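Local coordinates for protein type II restriction enzyme MunI (Mycoplasma, PDB 1D02) that recognises the double-stranded DNA sequence 5'-CAATTG-3' as a homodimer and cleaves it after the first C, leaving terminal 5'-phosphates, at residues L146-V151 and F168-Y173. The protein carries 1 engineered substitution. Sequence-based numbering, arbitrary orientation.
Sequences LPFWVV and FWYDHY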
loop_
_atom_site.group_PDB
_atom_site.type_symbol
_atom_site.label_atom_id
_atom_site.label_comp_id
_atom_site.label_asym_id
_atom_site.label_seq_id
_atom_site.Cartn_x
_atom_site.Cartn_y
_atom_site.Cartn_z
ATOM N N LEU D 146 9.625 6.476 -9.021
ATOM C CA LEU D 146 9.086 6.728 -7.683
ATOM C C LEU D 146 10.303 6.915 -6.775
ATOM O O LEU D 146 11.384 6.404 -7.068
ATOM C CB LEU D 146 8.225 5.555 -7.215
ATOM C CG LEU D 146 7.061 5.281 -8.184
ATOM C CD1 LEU D 146 6.157 4.184 -7.607
ATOM C CD2 LEU D 146 6.250 6.563 -8.421
ATOM N N PRO D 147 10.140 7.614 -5.645
ATOM C CA PRO D 147 11.232 7.890 -4.702
ATOM C C PRO D 147 11.653 6.779 -3.756
ATOM O O PRO D 147 12.418 7.026 -2.829
ATOM C CB PRO D 147 10.716 9.107 -3.946
ATOM C CG PRO D 147 9.219 8.813 -3.866
ATOM C CD PRO D 147 8.899 8.311 -5.252
ATOM N N PHE D 148 11.142 5.571 -3.973
ATOM C CA PHE D 148 11.481 4.456 -3.093
ATOM C C PHE D 148 11.822 3.226 -3.906
ATOM O O PHE D 148 11.547 3.162 -5.110
ATOM C CB PHE D 148 10.298 4.143 -2.162
ATOM C CG PHE D 148 9.040 3.741 -2.898
ATOM C CD1 PHE D 148 8.826 2.409 -3.256
ATOM C CD2 PHE D 148 8.077 4.689 -3.229
ATOM C CE1 PHE D 148 7.661 2.026 -3.935
ATOM C CE2 PHE D 148 6.912 4.323 -3.904
ATOM C CZ PHE D 148 6.690 2.995 -4.263
ATOM N N TRP D 149 12.425 2.247 -3.240
ATOM C CA TRP D 149 12.802 1.002 -3.895
ATOM C C TRP D 149 12.492 -0.129 -2.933
ATOM O O TRP D 149 13.027 -0.165 -1.825
ATOM C CB TRP D 149 14.299 1.037 -4.220
ATOM C CG TRP D 149 14.813 -0.184 -4.928
ATOM C CD1 TRP D 149 14.132 -0.977 -5.805
ATOM C CD2 TRP D 149 16.154 -0.682 -4.887
ATOM N NE1 TRP D 149 14.973 -1.947 -6.319
ATOM C CE2 TRP D 149 16.219 -1.785 -5.771
ATOM C CE3 TRP D 149 17.314 -0.299 -4.193
ATOM C CZ2 TRP D 149 17.399 -2.517 -5.985
ATOM C CZ3 TRP D 149 18.493 -1.028 -4.404
ATOM C CH2 TRP D 149 18.519 -2.124 -5.293
ATOM N N VAL D 150 11.625 -1.046 -3.360
ATOM C CA VAL D 150 11.242 -2.175 -2.518
ATOM C C VAL D 150 11.969 -3.419 -3.042
ATOM O O VAL D 150 11.863 -3.766 -4.219
ATOM C CB VAL D 150 9.707 -2.423 -2.553
ATOM C CG1 VAL D 150 9.362 -3.662 -1.736
ATOM C CG2 VAL D 150 8.935 -1.197 -1.981
ATOM N N VAL D 151 12.759 -4.038 -2.169
ATOM C CA VAL D 151 13.470 -5.266 -2.529
ATOM C C VAL D 151 12.751 -6.441 -1.877
ATOM O O VAL D 151 12.582 -6.466 -0.643
ATOM C CB VAL D 151 14.929 -5.221 -2.049
ATOM C CG1 VAL D 151 15.620 -6.551 -2.362
ATOM C CG2 VAL D 151 15.662 -4.051 -2.745
ATOM N N PHE D 168 2.095 -6.340 -11.832
ATOM C CA PHE D 168 0.868 -5.627 -12.160
ATOM C C PHE D 168 0.739 -4.366 -11.321
ATOM O O PHE D 168 0.439 -3.291 -11.838
ATOM C CB PHE D 168 -0.343 -6.531 -11.913
ATOM C CG PHE D 168 -1.650 -5.926 -12.340
ATOM C CD1 PHE D 168 -2.151 -6.166 -13.616
ATOM C CD2 PHE D 168 -2.393 -5.150 -11.453
ATOM C CE1 PHE D 168 -3.385 -5.648 -14.011
ATOM C CE2 PHE D 168 -3.635 -4.621 -11.841
ATOM C CZ PHE D 168 -4.130 -4.871 -13.120
ATOM N N TRP D 169 0.965 -4.487 -10.013
ATOM C CA TRP D 169 0.844 -3.322 -9.145
ATOM C C TRP D 169 1.700 -2.147 -9.605
ATOM O O TRP D 169 1.234 -1.012 -9.652
ATOM C CB TRP D 169 1.329 -3.640 -7.723
ATOM C CG TRP D 169 0.494 -4.530 -6.862
ATOM C CD1 TRP D 169 -0.765 -5.028 -7.109
ATOM C CD2 TRP D 169 0.891 -5.043 -5.587
ATOM N NE1 TRP D 169 -1.168 -5.832 -6.053
ATOM C CE2 TRP D 169 -0.170 -5.857 -5.110
ATOM C CE3 TRP D 169 2.051 -4.895 -4.799
ATOM C CZ2 TRP D 169 -0.105 -6.522 -3.881
ATOM C CZ3 TRP D 169 2.120 -5.559 -3.568
ATOM C CH2 TRP D 169 1.039 -6.365 -3.129
ATOM N N TYR D 170 2.971 -2.420 -9.901
ATOM C CA TYR D 170 3.913 -1.366 -10.259
ATOM C C TYR D 170 3.712 -0.722 -11.634
ATOM O O TYR D 170 4.221 0.365 -11.871
ATOM C CB TYR D 170 5.365 -1.860 -10.065
ATOM C CG TYR D 170 5.821 -1.843 -8.590
ATOM C CD1 TYR D 170 5.319 -2.765 -7.672
ATOM C CD2 TYR D 170 6.685 -0.844 -8.122
ATOM C CE1 TYR D 170 5.664 -2.684 -6.308
ATOM C CE2 TYR D 170 7.042 -0.754 -6.782
ATOM C CZ TYR D 170 6.524 -1.678 -5.880
ATOM O OH TYR D 170 6.884 -1.585 -4.553
ATOM N N ASP D 171 2.990 -1.396 -12.522
ATOM C CA ASP D 171 2.632 -0.816 -13.808
ATOM C C ASP D 171 3.841 -0.220 -14.541
ATOM O O ASP D 171 4.800 -0.937 -14.797
ATOM C CB ASP D 171 1.552 0.243 -13.537
ATOM C CG ASP D 171 0.728 0.573 -14.753
ATOM O OD1 ASP D 171 0.153 -0.347 -15.370
ATOM O OD2 ASP D 171 0.640 1.764 -15.081
ATOM N N HIS D 172 3.838 1.072 -14.863
ATOM C CA HIS D 172 4.989 1.606 -15.588
ATOM C C HIS D 172 6.166 2.065 -14.719
ATOM O O HIS D 172 7.023 2.826 -15.187
ATOM C CB HIS D 172 4.560 2.734 -16.548
ATOM C CG HIS D 172 4.001 3.942 -15.864
ATOM N ND1 HIS D 172 2.696 4.011 -15.418
ATOM C CD2 HIS D 172 4.570 5.132 -15.553
ATOM C CE1 HIS D 172 2.485 5.193 -14.865
ATOM N NE2 HIS D 172 3.604 5.893 -14.935
ATOM N N TYR D 173 6.213 1.596 -13.466
ATOM C CA TYR D 173 7.311 1.918 -12.544
ATOM C C TYR D 173 7.984 0.592 -12.161
ATOM O O TYR D 173 8.253 0.341 -10.983
ATOM C CB TYR D 173 6.799 2.604 -11.264
ATOM C CG TYR D 173 6.096 3.905 -11.522
ATOM C CD1 TYR D 173 4.709 3.971 -11.580
ATOM C CD2 TYR D 173 6.818 5.072 -11.718
ATOM C CE1 TYR D 173 4.059 5.168 -11.822
ATOM C CE2 TYR D 173 6.169 6.291 -11.969
ATOM C CZ TYR D 173 4.793 6.325 -12.013
ATOM O OH TYR D 173 4.136 7.526 -12.211
#
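Within the beta-alpha-beta unit of strand 148-153, helix 160-170 and strand 177-180, Tyr170 at the helix end meets Phe148 and Val150 of the strand, while Tyr173 receives Leu146. The Tyr170 OH touches Val150 CG2 at 3.3 Å and meets the Phe148 ring edge-on at CE1 (3.7 Å). With chi1 at 61°, Phe148 CG sits between the backbone N and the carbonyl carbon, and Phe148 CE1 also comes 4.0 Å from Tyr170 CE2. No hydrogen bond spans the two segments, and the contact is apolar apart from the Tyr170 OH. Leu146 makes a CH-pi contact, with Leu146 CD2 3.7 Å from the centroid of the Tyr173 ring and 19° off its normal; Leu146 CG lies 3.5 Å from Tyr173 CD2. His172 CD2 lies over the opposite face of the Tyr173 ring, and both it and Leu146 CD2 are offset toward the rim. A type II' turn, closed by Tyr173 N to Tyr170 O at 2.8 Å, follows the helix, and Tyr173 at its far end meets Leu146. Phe126 meets Phe148 and Tyr170 edge-to-face. The arrangement is that of a helix packed on a central mixed sheet, as in the alpha/beta core of PD-(D/E)XK nucleases.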